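Long-range contacts in hyaluronidase (Thermobaculum terrenum, PDB 5DIY), which probably removes N-acetylglucosamine from O-GlcNAc-modified substrates, as a hexosaminidase of glycoside hydrolase family 84: residues C[37-42]-C[77-82]; C[87-92]-C[125-130]; C[94-99]-C[146-151]; C[182-187]-C[214-219]. All coordinates share one frame; numbering follows the deposited sequence.

Contact 1 of 4, residues C[37-42]-C[77-82]; sequences AYIYAP and NFTFAI
Phe78 and Tyr38 run alongside each other, and their rings meet through CE2 of Phe78 and CE2 of Tyr38, 3.6 Å apart. The planes stand 51° from each other, with the phenylalanine carbon at the tyrosine's edge. Because CG of Phe78 is anti to the backbone N (chi1 -175°), its ring leans forward along the strand and brings CZ to 3.8 Å from Tyr40 CB. Cutting Phe78 back to an alanine would probably open a gap beside Tyr38 CE2 and Tyr40 CB, against helix 58-73. On the face that carries Ile39 and Thr79, Ile39 CG1 packs 3.7 Å from Thr79 CB. Four parallel-sheet bonds hold the backbones, among them Tyr40 N to Thr79 O at 2.8 Å and Ala81 N to Tyr40 O at 3.0 Å. The looser end is at Asn77, partly exposed, whose side chain keeps well back from Ala37 while its O accepts from Tyr38 N. These two strands and helix 58-73 form a beta-alpha-beta unit of the TIM barrel: strand 6-11 flanks 37-40, strand 113-117 flanks 77-82, and helices 20-32, 58-73 and 93-108 cover the aromatic face, the last through a stack of Phe106 on Phe80.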
# COMPACT_ATOMS: atom_id res chain seq x y z
N ALA C 37 4.33 5.83 -18.02
CA ALA C 37 3.45 6.92 -17.59
C ALA C 37 3.63 7.25 -16.12
O ALA C 37 3.64 6.36 -15.27
CB ALA C 37 2.00 6.54 -17.86
N TYR C 38 3.77 8.55 -15.81
CA TYR C 38 3.91 9.02 -14.45
C TYR C 38 2.95 10.17 -14.20
O TYR C 38 2.89 11.09 -15.02
CB TYR C 38 5.34 9.50 -14.19
CG TYR C 38 5.53 10.25 -12.90
CD1 TYR C 38 5.64 9.57 -11.68
CD2 TYR C 38 5.62 11.65 -12.88
CE1 TYR C 38 5.82 10.26 -10.49
CE2 TYR C 38 5.79 12.34 -11.69
CZ TYR C 38 5.90 11.64 -10.50
OH TYR C 38 6.09 12.33 -9.33
N ILE C 39 2.24 10.12 -13.08
CA ILE C 39 1.39 11.23 -12.65
C ILE C 39 1.97 11.86 -11.38
O ILE C 39 2.17 11.18 -10.36
CB ILE C 39 -0.07 10.81 -12.40
CG1 ILE C 39 -0.74 10.41 -13.72
CG2 ILE C 39 -0.87 11.95 -11.76
CD1 ILE C 39 -1.99 9.57 -13.55
N TYR C 40 2.21 13.17 -11.44
CA TYR C 40 2.61 13.95 -10.28
C TYR C 40 1.36 14.37 -9.51
O TYR C 40 0.57 15.18 -10.01
CB TYR C 40 3.40 15.19 -10.70
CG TYR C 40 3.85 16.01 -9.53
CD1 TYR C 40 5.04 15.73 -8.88
CD2 TYR C 40 3.06 17.05 -9.04
CE1 TYR C 40 5.46 16.47 -7.79
CE2 TYR C 40 3.47 17.80 -7.95
CZ TYR C 40 4.67 17.50 -7.33
OH TYR C 40 5.09 18.23 -6.24
N ALA C 41 1.17 13.81 -8.31
CA ALA C 41 0.03 14.17 -7.46
C ALA C 41 0.22 13.92 -5.95
O ALA C 41 -0.70 13.43 -5.30
CB ALA C 41 -1.20 13.41 -7.95
N PRO C 42 1.39 14.27 -5.37
CA PRO C 42 1.55 14.02 -3.94
C PRO C 42 0.60 14.88 -3.11
O PRO C 42 0.56 16.10 -3.29
CB PRO C 42 3.02 14.39 -3.67
CG PRO C 42 3.37 15.34 -4.76
CD PRO C 42 2.60 14.89 -5.96
N ASN C 77 5.43 9.35 -20.28
CA ASN C 77 4.53 10.50 -20.39
C ASN C 77 4.34 11.09 -18.99
O ASN C 77 3.86 10.40 -18.09
CB ASN C 77 3.18 10.09 -20.99
CG ASN C 77 2.28 11.28 -21.32
OD1 ASN C 77 2.74 12.38 -21.63
ND2 ASN C 77 0.97 11.05 -21.27
N PHE C 78 4.74 12.35 -18.81
CA PHE C 78 4.58 13.05 -17.53
C PHE C 78 3.22 13.74 -17.51
O PHE C 78 2.92 14.55 -18.40
CB PHE C 78 5.70 14.08 -17.36
CG PHE C 78 5.71 14.78 -16.03
CD1 PHE C 78 4.81 15.81 -15.74
CD2 PHE C 78 6.67 14.46 -15.06
CE1 PHE C 78 4.84 16.46 -14.52
CE2 PHE C 78 6.70 15.11 -13.84
CZ PHE C 78 5.79 16.12 -13.57
N THR C 79 2.43 13.44 -16.49
CA THR C 79 1.15 14.11 -16.25
C THR C 79 1.25 14.94 -14.97
O THR C 79 1.63 14.42 -13.92
CB THR C 79 0.01 13.09 -16.12
OG1 THR C 79 -0.15 12.40 -17.36
CG2 THR C 79 -1.33 13.76 -15.75
N PHE C 80 0.90 16.22 -15.07
CA PHE C 80 0.79 17.08 -13.91
C PHE C 80 -0.66 17.03 -13.45
O PHE C 80 -1.56 17.30 -14.24
CB PHE C 80 1.16 18.53 -14.25
CG PHE C 80 0.92 19.49 -13.11
CD1 PHE C 80 1.81 19.57 -12.05
CD2 PHE C 80 -0.23 20.27 -13.07
CE1 PHE C 80 1.58 20.42 -10.99
CE2 PHE C 80 -0.47 21.13 -12.02
CZ PHE C 80 0.43 21.21 -10.97
N ALA C 81 -0.88 16.68 -12.19
CA ALA C 81 -2.23 16.70 -11.62
C ALA C 81 -2.42 17.84 -10.62
O ALA C 81 -1.47 18.29 -9.98
CB ALA C 81 -2.57 15.37 -10.98
N ILE C 82 -3.67 18.27 -10.51
CA ILE C 82 -4.10 19.32 -9.59
C ILE C 82 -5.40 18.84 -8.92
O ILE C 82 -6.19 18.11 -9.53
CB ILE C 82 -4.28 20.68 -10.35
CG1 ILE C 82 -4.49 21.85 -9.39
CG2 ILE C 82 -5.39 20.61 -11.40
CD1 ILE C 82 -3.21 22.35 -8.75

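Contact 2 of 4, residues C[87-92]-C[125-130]; sequences SLVYSS and LIHEED
The His127 ring sits between two aliphatic groups, with Val89 CG2 over the centre of one face, 3.6 Å from the ring centroid in a CH-pi contact, and CG2 of its own neighbour Ile126 over the other. His127 NE2 makes a weak hydrogen bond of 3.2 Å to Ser87 O. The Tyr90 ring has Leu88 CG on one face, toward the rim, and meets Asp130 OD2 at its edge, 3.6 Å from Tyr90 CD2. Leu125 CD2 comes up obliquely to that same ring carbon, Tyr90 CD2, at 4.0 Å.

The third flat group, the buried Asp130 carboxylate, is turned 53° from the tyrosine ring and carries most of the polar grip. Asp130 OD2 takes Tyr90 N at 2.9 Å, while Asp130 OD1 receives both Ser91 N at 2.8 Å and Ser91 OG at 2.7 Å. The two backbone donors arrive on the syn sides, somewhat out of the carboxylate plane. Ser91 OG can reach because it is folded back between its own backbone N and carbonyl carbon (chi1 60°). Three donors on one buried acid are consistent with a charged carboxylate.

The residues so gripped belong to a type I turn, Val89 to Ser92, that leads into helix 93-108 with Ser92 as N-cap; His127 holds the same position before helix 128-133. An aspartate near the start of one short helix thus ties down a turn in the loop after strand 77-82, on the side of the TIM barrel where beta-alpha loops surround the sugar site; Tyr90's side chain lies about 10 Å from that of the sugar-binding Asp119.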
# COMPACT_ATOMS: atom_id res chain seq x y z
N SER C 87 -12.00 23.66 -2.33
CA SER C 87 -12.45 25.07 -2.36
C SER C 87 -12.90 25.61 -3.73
O SER C 87 -13.25 26.79 -3.82
CB SER C 87 -11.34 25.96 -1.80
OG SER C 87 -10.16 25.84 -2.57
N LEU C 88 -12.93 24.79 -4.78
CA LEU C 88 -13.28 25.27 -6.12
C LEU C 88 -14.74 25.72 -6.19
O LEU C 88 -15.63 25.02 -5.73
CB LEU C 88 -13.06 24.18 -7.18
CG LEU C 88 -13.54 24.42 -8.62
CD1 LEU C 88 -12.87 25.65 -9.22
CD2 LEU C 88 -13.27 23.20 -9.49
N VAL C 89 -14.95 26.90 -6.77
CA VAL C 89 -16.28 27.34 -7.20
C VAL C 89 -16.41 26.90 -8.66
O VAL C 89 -15.86 27.54 -9.56
CB VAL C 89 -16.47 28.87 -7.05
CG1 VAL C 89 -17.94 29.24 -7.25
CG2 VAL C 89 -15.98 29.34 -5.68
N TYR C 90 -17.12 25.79 -8.87
CA TYR C 90 -17.24 25.17 -10.20
C TYR C 90 -17.78 26.12 -11.28
O TYR C 90 -17.27 26.13 -12.40
CB TYR C 90 -18.11 23.91 -10.13
CG TYR C 90 -17.48 22.76 -9.38
CD1 TYR C 90 -16.54 21.93 -10.01
CD2 TYR C 90 -17.80 22.50 -8.05
CE1 TYR C 90 -15.96 20.88 -9.33
CE2 TYR C 90 -17.22 21.45 -7.37
CZ TYR C 90 -16.30 20.64 -8.01
OH TYR C 90 -15.72 19.59 -7.33
N SER C 91 -18.79 26.92 -10.93
CA SER C 91 -19.44 27.84 -11.88
C SER C 91 -18.68 29.14 -12.15
O SER C 91 -19.04 29.87 -13.08
CB SER C 91 -20.86 28.18 -11.40
OG SER C 91 -20.83 28.80 -10.13
N SER C 92 -17.65 29.43 -11.36
CA SER C 92 -16.92 30.69 -11.47
C SER C 92 -15.95 30.70 -12.64
O SER C 92 -15.02 29.90 -12.68
CB SER C 92 -16.13 30.98 -10.18
OG SER C 92 -15.23 32.06 -10.37
N LEU C 125 -22.25 20.07 -2.99
CA LEU C 125 -21.71 21.38 -3.39
C LEU C 125 -21.58 22.33 -2.19
O LEU C 125 -22.54 22.56 -1.47
CB LEU C 125 -22.59 22.01 -4.48
CG LEU C 125 -22.66 21.23 -5.80
CD1 LEU C 125 -23.84 21.69 -6.65
CD2 LEU C 125 -21.36 21.36 -6.59
N ILE C 126 -20.37 22.86 -2.01
CA ILE C 126 -20.03 23.74 -0.89
C ILE C 126 -20.59 25.15 -1.08
O ILE C 126 -21.12 25.73 -0.13
CB ILE C 126 -18.49 23.79 -0.67
CG1 ILE C 126 -17.98 22.41 -0.24
CG2 ILE C 126 -18.10 24.84 0.36
CD1 ILE C 126 -16.47 22.26 -0.29
N HIS C 127 -20.47 25.69 -2.29
CA HIS C 127 -20.78 27.09 -2.56
C HIS C 127 -22.21 27.27 -3.07
O HIS C 127 -22.70 26.46 -3.88
CB HIS C 127 -19.80 27.65 -3.58
CG HIS C 127 -18.36 27.46 -3.20
ND1 HIS C 127 -17.67 28.37 -2.43
CD2 HIS C 127 -17.49 26.46 -3.49
CE1 HIS C 127 -16.43 27.94 -2.26
NE2 HIS C 127 -16.30 26.79 -2.90
N GLU C 128 -22.87 28.33 -2.61
CA GLU C 128 -24.25 28.66 -2.99
C GLU C 128 -24.41 28.91 -4.49
O GLU C 128 -25.36 28.42 -5.11
CB GLU C 128 -24.74 29.89 -2.20
CG GLU C 128 -26.21 30.25 -2.40
N GLU C 129 -23.48 29.67 -5.06
CA GLU C 129 -23.46 29.95 -6.51
C GLU C 129 -23.41 28.69 -7.39
O GLU C 129 -23.94 28.70 -8.51
CB GLU C 129 -22.33 30.94 -6.88
CG GLU C 129 -20.93 30.62 -6.35
CD GLU C 129 -20.62 31.28 -5.00
OE1 GLU C 129 -21.28 30.94 -4.00
OE2 GLU C 129 -19.70 32.14 -4.94
N ASP C 130 -22.79 27.62 -6.89
CA ASP C 130 -22.79 26.32 -7.58
C ASP C 130 -24.10 25.56 -7.40
O ASP C 130 -24.54 24.88 -8.32
CB ASP C 130 -21.62 25.45 -7.10
CG ASP C 130 -20.27 25.96 -7.57
OD1 ASP C 130 -20.21 26.72 -8.56
OD2 ASP C 130 -19.26 25.59 -6.95

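Contact 3 of 4, residues C[94-99]-C[146-151]; sequences EELETL and TRVLQR
Leu96 and Val148 pass each other head to tail, and Leu96 CD1 comes to 3.4 Å from Val148 CG2, closer than van der Waals radii would set. They join two of the helices that wrap a TIM barrel, 93-108 and 137-153, whose axes in these segments pass 10.8 Å apart and cross at -52°. Leu96 faces the second helix directly, and the branch that touches Val148 is carried there by CG lying anti to the backbone N (chi1 169°). One turn further on, Leu99 CD2 adds a looser touch, 4.2 Å from Val148 CG1, while Val148 also packs on Ile161 of strand 160-164, tying the helix pair to the barrel wall.

On the more exposed side, Glu97 and Arg151 meet nearly perpendicular and form a bidentate, end-on salt bridge. Arg151 NH1 gives to Glu97 OE1 at 3.0 Å and Arg151 NH2 to Glu97 OE2 at 2.7 Å, each met on its syn side, with the carboxylate and guanidinium planes 31° apart. The arginine chain, bent at both chi2 and chi3, curls so that one face of its guanidinium also lies under Leu96 CD2. The Arg151 guanidinium thus covers Leu96 CD2 on one side.

Arg147 closes the other side, and it is positioned from further out: its NH2 binds Tyr90 O in the loop before helix 93-108 and forms a salt bridge with Asp143 in its own helix. With NH2 so engaged, Arg147 NH1 rests 4.0 Å from Leu96 CD2.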
# COMPACT_ATOMS: atom_id res chain seq x y z
N GLU C 94 -13.72 32.97 -13.17
CA GLU C 94 -12.42 33.35 -12.59
C GLU C 94 -11.61 32.15 -12.07
O GLU C 94 -10.39 32.12 -12.21
CB GLU C 94 -12.62 34.38 -11.47
CG GLU C 94 -11.34 35.04 -10.96
CD GLU C 94 -11.57 36.12 -9.91
OE1 GLU C 94 -12.71 36.60 -9.76
OE2 GLU C 94 -10.58 36.49 -9.23
N GLU C 95 -12.30 31.16 -11.50
CA GLU C 95 -11.64 29.93 -11.02
C GLU C 95 -11.00 29.13 -12.16
O GLU C 95 -9.87 28.66 -12.02
CB GLU C 95 -12.62 29.04 -10.25
CG GLU C 95 -13.07 29.61 -8.91
CD GLU C 95 -12.08 29.34 -7.79
OE1 GLU C 95 -10.97 29.91 -7.81
OE2 GLU C 95 -12.42 28.56 -6.88
N LEU C 96 -11.72 28.96 -13.27
CA LEU C 96 -11.18 28.35 -14.48
C LEU C 96 -9.87 29.02 -14.92
O LEU C 96 -8.88 28.34 -15.19
CB LEU C 96 -12.18 28.42 -15.64
CG LEU C 96 -11.69 28.07 -17.06
CD1 LEU C 96 -11.17 26.64 -17.11
CD2 LEU C 96 -12.81 28.26 -18.07
N GLU C 97 -9.89 30.35 -14.98
CA GLU C 97 -8.71 31.12 -15.38
C GLU C 97 -7.53 30.87 -14.43
O GLU C 97 -6.39 30.75 -14.88
CB GLU C 97 -9.00 32.63 -15.43
CG GLU C 97 -10.10 33.08 -16.39
CD GLU C 97 -9.87 32.68 -17.83
OE1 GLU C 97 -8.70 32.64 -18.28
OE2 GLU C 97 -10.87 32.39 -18.53
N THR C 98 -7.83 30.79 -13.14
CA THR C 98 -6.82 30.52 -12.11
C THR C 98 -6.19 29.12 -12.28
O THR C 98 -4.97 28.99 -12.19
CB THR C 98 -7.43 30.69 -10.70
OG1 THR C 98 -7.88 32.05 -10.55
CG2 THR C 98 -6.41 30.37 -9.60
N LEU C 99 -7.00 28.11 -12.56
CA LEU C 99 -6.48 26.76 -12.81
C LEU C 99 -5.61 26.72 -14.07
O LEU C 99 -4.54 26.12 -14.07
CB LEU C 99 -7.62 25.73 -12.92
CG LEU C 99 -7.18 24.25 -12.96
CD1 LEU C 99 -8.06 23.39 -12.07
CD2 LEU C 99 -7.16 23.69 -14.37
N THR C 146 -15.41 19.90 -18.84
CA THR C 146 -15.72 20.22 -20.24
C THR C 146 -15.13 21.57 -20.64
O THR C 146 -14.45 21.67 -21.67
CB THR C 146 -17.24 20.25 -20.50
OG1 THR C 146 -17.81 18.98 -20.17
CG2 THR C 146 -17.57 20.59 -21.98
N ARG C 147 -15.36 22.59 -19.81
CA ARG C 147 -14.85 23.94 -20.06
C ARG C 147 -13.32 24.03 -20.00
O ARG C 147 -12.71 24.77 -20.78
CB ARG C 147 -15.49 24.98 -19.13
CG ARG C 147 -16.87 25.41 -19.58
CD ARG C 147 -17.42 26.56 -18.76
NE ARG C 147 -17.83 26.12 -17.42
CZ ARG C 147 -17.28 26.48 -16.26
NH1 ARG C 147 -16.27 27.34 -16.19
NH2 ARG C 147 -17.77 25.97 -15.13
N VAL C 148 -12.69 23.27 -19.11
CA VAL C 148 -11.22 23.23 -19.05
C VAL C 148 -10.67 22.60 -20.33
O VAL C 148 -9.72 23.11 -20.91
CB VAL C 148 -10.67 22.53 -17.78
CG1 VAL C 148 -9.15 22.41 -17.84
CG2 VAL C 148 -11.08 23.28 -16.51
N LEU C 149 -11.28 21.50 -20.78
CA LEU C 149 -10.86 20.81 -22.01
C LEU C 149 -10.99 21.71 -23.23
O LEU C 149 -10.03 21.86 -24.00
CB LEU C 149 -11.68 19.53 -22.24
CG LEU C 149 -11.24 18.64 -23.42
CD1 LEU C 149 -9.80 18.17 -23.25
CD2 LEU C 149 -12.17 17.45 -23.59
N GLN C 150 -12.17 22.31 -23.39
CA GLN C 150 -12.43 23.23 -24.50
C GLN C 150 -11.41 24.37 -24.56
O GLN C 150 -10.94 24.72 -25.64
CB GLN C 150 -13.88 23.75 -24.45
CG GLN C 150 -14.89 22.68 -24.85
CD GLN C 150 -16.34 23.07 -24.61
OE1 GLN C 150 -16.65 24.05 -23.93
NE2 GLN C 150 -17.25 22.26 -25.15
N ARG C 151 -11.03 24.91 -23.40
CA ARG C 151 -9.95 25.91 -23.32
C ARG C 151 -8.61 25.35 -23.80
O ARG C 151 -7.92 25.99 -24.60
CB ARG C 151 -9.81 26.47 -21.90
CG ARG C 151 -8.64 27.42 -21.68
CD ARG C 151 -8.72 28.68 -22.55
NE ARG C 151 -9.86 29.50 -22.14
CZ ARG C 151 -9.89 30.29 -21.07
NH1 ARG C 151 -8.83 30.41 -20.27
NH2 ARG C 151 -11.00 30.97 -20.80

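Contact 4 of 4, residues C[182-187]-C[214-219]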
# COMPACT_ATOMS: atom_id res chain seq x y z
N GLN C 182 -22.35 10.18 -18.82
CA GLN C 182 -23.19 10.87 -19.79
C GLN C 182 -22.64 12.25 -20.17
O GLN C 182 -22.61 12.61 -21.35
CB GLN C 182 -24.63 10.99 -19.23
CG GLN C 182 -25.68 11.57 -20.18
CD GLN C 182 -25.88 10.74 -21.44
OE1 GLN C 182 -25.80 9.51 -21.41
NE2 GLN C 182 -26.12 11.42 -22.55
N ARG C 183 -22.20 13.02 -19.17
CA ARG C 183 -21.86 14.45 -19.36
C ARG C 183 -20.39 14.78 -19.59
O ARG C 183 -20.09 15.85 -20.13
CB ARG C 183 -22.38 15.26 -18.18
CG ARG C 183 -23.88 15.12 -17.98
CD ARG C 183 -24.51 16.38 -17.42
NE ARG C 183 -25.96 16.24 -17.31
CZ ARG C 183 -26.82 17.24 -17.12
NH1 ARG C 183 -26.41 18.50 -17.00
NH2 ARG C 183 -28.12 16.97 -17.04
N LEU C 184 -19.47 13.90 -19.19
CA LEU C 184 -18.05 14.09 -19.52
C LEU C 184 -17.80 13.73 -20.98
O LEU C 184 -18.17 12.63 -21.39
CB LEU C 184 -17.12 13.22 -18.66
CG LEU C 184 -16.80 13.66 -17.24
CD1 LEU C 184 -15.93 12.60 -16.58
CD2 LEU C 184 -16.08 15.00 -17.22
N PRO C 185 -17.15 14.62 -21.76
CA PRO C 185 -16.67 14.23 -23.09
C PRO C 185 -15.89 12.91 -23.04
O PRO C 185 -15.10 12.70 -22.11
CB PRO C 185 -15.75 15.39 -23.49
CG PRO C 185 -16.29 16.56 -22.75
CD PRO C 185 -16.88 16.04 -21.47
N LYS C 186 -16.11 12.04 -24.03
CA LYS C 186 -15.68 10.63 -23.96
C LYS C 186 -14.18 10.44 -23.83
O LYS C 186 -13.73 9.46 -23.24
CB LYS C 186 -16.17 9.83 -25.19
CG LYS C 186 -17.67 9.79 -25.42
CD LYS C 186 -18.44 9.10 -24.30
CE LYS C 186 -19.93 9.07 -24.62
NZ LYS C 186 -20.77 9.32 -23.42
N ASN C 187 -13.41 11.37 -24.39
CA ASN C 187 -11.95 11.28 -24.37
C ASN C 187 -11.28 11.80 -23.09
O ASN C 187 -10.06 11.75 -22.98
CB ASN C 187 -11.39 11.97 -25.62
CG ASN C 187 -11.85 11.30 -26.92
OD1 ASN C 187 -12.08 10.09 -26.97
ND2 ASN C 187 -11.98 12.10 -27.97
N LEU C 214 -19.68 4.65 -16.94
CA LEU C 214 -18.84 5.75 -17.44
C LEU C 214 -18.95 5.97 -18.96
O LEU C 214 -18.50 7.00 -19.46
CB LEU C 214 -17.37 5.52 -17.06
CG LEU C 214 -17.05 5.53 -15.56
CD1 LEU C 214 -15.58 5.22 -15.34
CD2 LEU C 214 -17.40 6.87 -14.91
N GLN C 215 -19.53 5.00 -19.66
CA GLN C 215 -19.61 4.98 -21.13
C GLN C 215 -18.22 5.07 -21.78
O GLN C 215 -18.07 5.61 -22.86
CB GLN C 215 -20.55 6.07 -21.66
CG GLN C 215 -21.98 5.94 -21.12
CD GLN C 215 -22.92 7.01 -21.64
OE1 GLN C 215 -22.76 7.50 -22.76
NE2 GLN C 215 -23.90 7.39 -20.83
N ARG C 216 -17.23 4.51 -21.09
CA ARG C 216 -15.84 4.45 -21.57
C ARG C 216 -15.07 3.45 -20.70
O ARG C 216 -15.46 3.21 -19.56
CB ARG C 216 -15.18 5.83 -21.49
CG ARG C 216 -14.80 6.27 -20.07
CD ARG C 216 -14.79 7.77 -19.92
NE ARG C 216 -16.14 8.32 -20.05
CZ ARG C 216 -16.44 9.60 -20.23
NH1 ARG C 216 -15.49 10.54 -20.30
NH2 ARG C 216 -17.72 9.95 -20.35
N PRO C 217 -13.97 2.89 -21.23
CA PRO C 217 -13.07 2.12 -20.36
C PRO C 217 -12.46 3.01 -19.28
O PRO C 217 -12.01 4.11 -19.59
CB PRO C 217 -11.99 1.62 -21.32
CG PRO C 217 -12.61 1.67 -22.67
CD PRO C 217 -13.53 2.85 -22.64
N ALA C 218 -12.48 2.55 -18.04
CA ALA C 218 -11.89 3.30 -16.92
C ALA C 218 -10.37 3.14 -16.93
O ALA C 218 -9.85 2.23 -17.55
CB ALA C 218 -12.45 2.82 -15.60
N THR C 219 -9.69 4.06 -16.25
CA THR C 219 -8.27 3.93 -15.95
C THR C 219 -8.20 3.54 -14.48
O THR C 219 -8.88 4.14 -13.66
CB THR C 219 -7.51 5.25 -16.19
OG1 THR C 219 -7.81 5.74 -17.49
CG2 THR C 219 -6.00 5.05 -16.06
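Arg216 meets Leu184, Pro185 and Lys186 because its CG stands between its own backbone N and carbonyl carbon (chi1 74°) and its chain bends again at chi3 (67°), turning the guanidinium into the 184-186 loop. Its backbone N takes part in the Schellman motif that ends helix 204-214, with Gln215 as the positive-phi residue, just where the chain enters strand 218-222; the loop across the contact runs from helix 175-183 to strand 189-192. Both are alpha-beta connections of the TIM barrel.

Carbonyls round its edge fix how the guanidinium is turned. Arg216 NH2 gives to Leu184 O at 2.9 Å, near the guanidinium plane though above that of the carbonyl, and Arg216 NE gives to Leu214 O at 2.8 Å. Arg216 NH1 makes a weak hydrogen bond to Pro185 O and a normal one to Ile188 O, while Lys186 CA lies over one face, toward the rim. A leucine in place of Arg216 would probably leave the Leu184 and Leu214 carbonyls without these donors and the 184-186 loop less firmly joined.

At the exposed margin Gln215 stretches beyond CG and uses both ends of its amide. Gln215 NE2 gives to Gln182 OE1 at 2.9 Å, nearly straight, with the two amide planes 57° apart. On the other end Lys186 NZ gives a hydrogen bond of 2.8 Å to Gln215 OE1 from above the amide carbonyl plane.

From the N terminus, contact 1 comes first, pairing two neighbouring barrel strands and closing the excursion through helix 58-73. The chain then enters contacts 2 and 3, whose segments alternate: 87-92 and 94-99 open in turn, then 125-130 and 146-151 close in the same order, so the two loops cross. They are joined by a bond between Val89 N and Glu95, and together bind loops at the barrel mouth to two outer helices. Ile82 against Leu99 links contact 1 to contact 3. Contact 4 follows in series, closing the loop over strand 189-192 and helix 204-214, and touches contact 3 where Thr146 meets Pro185.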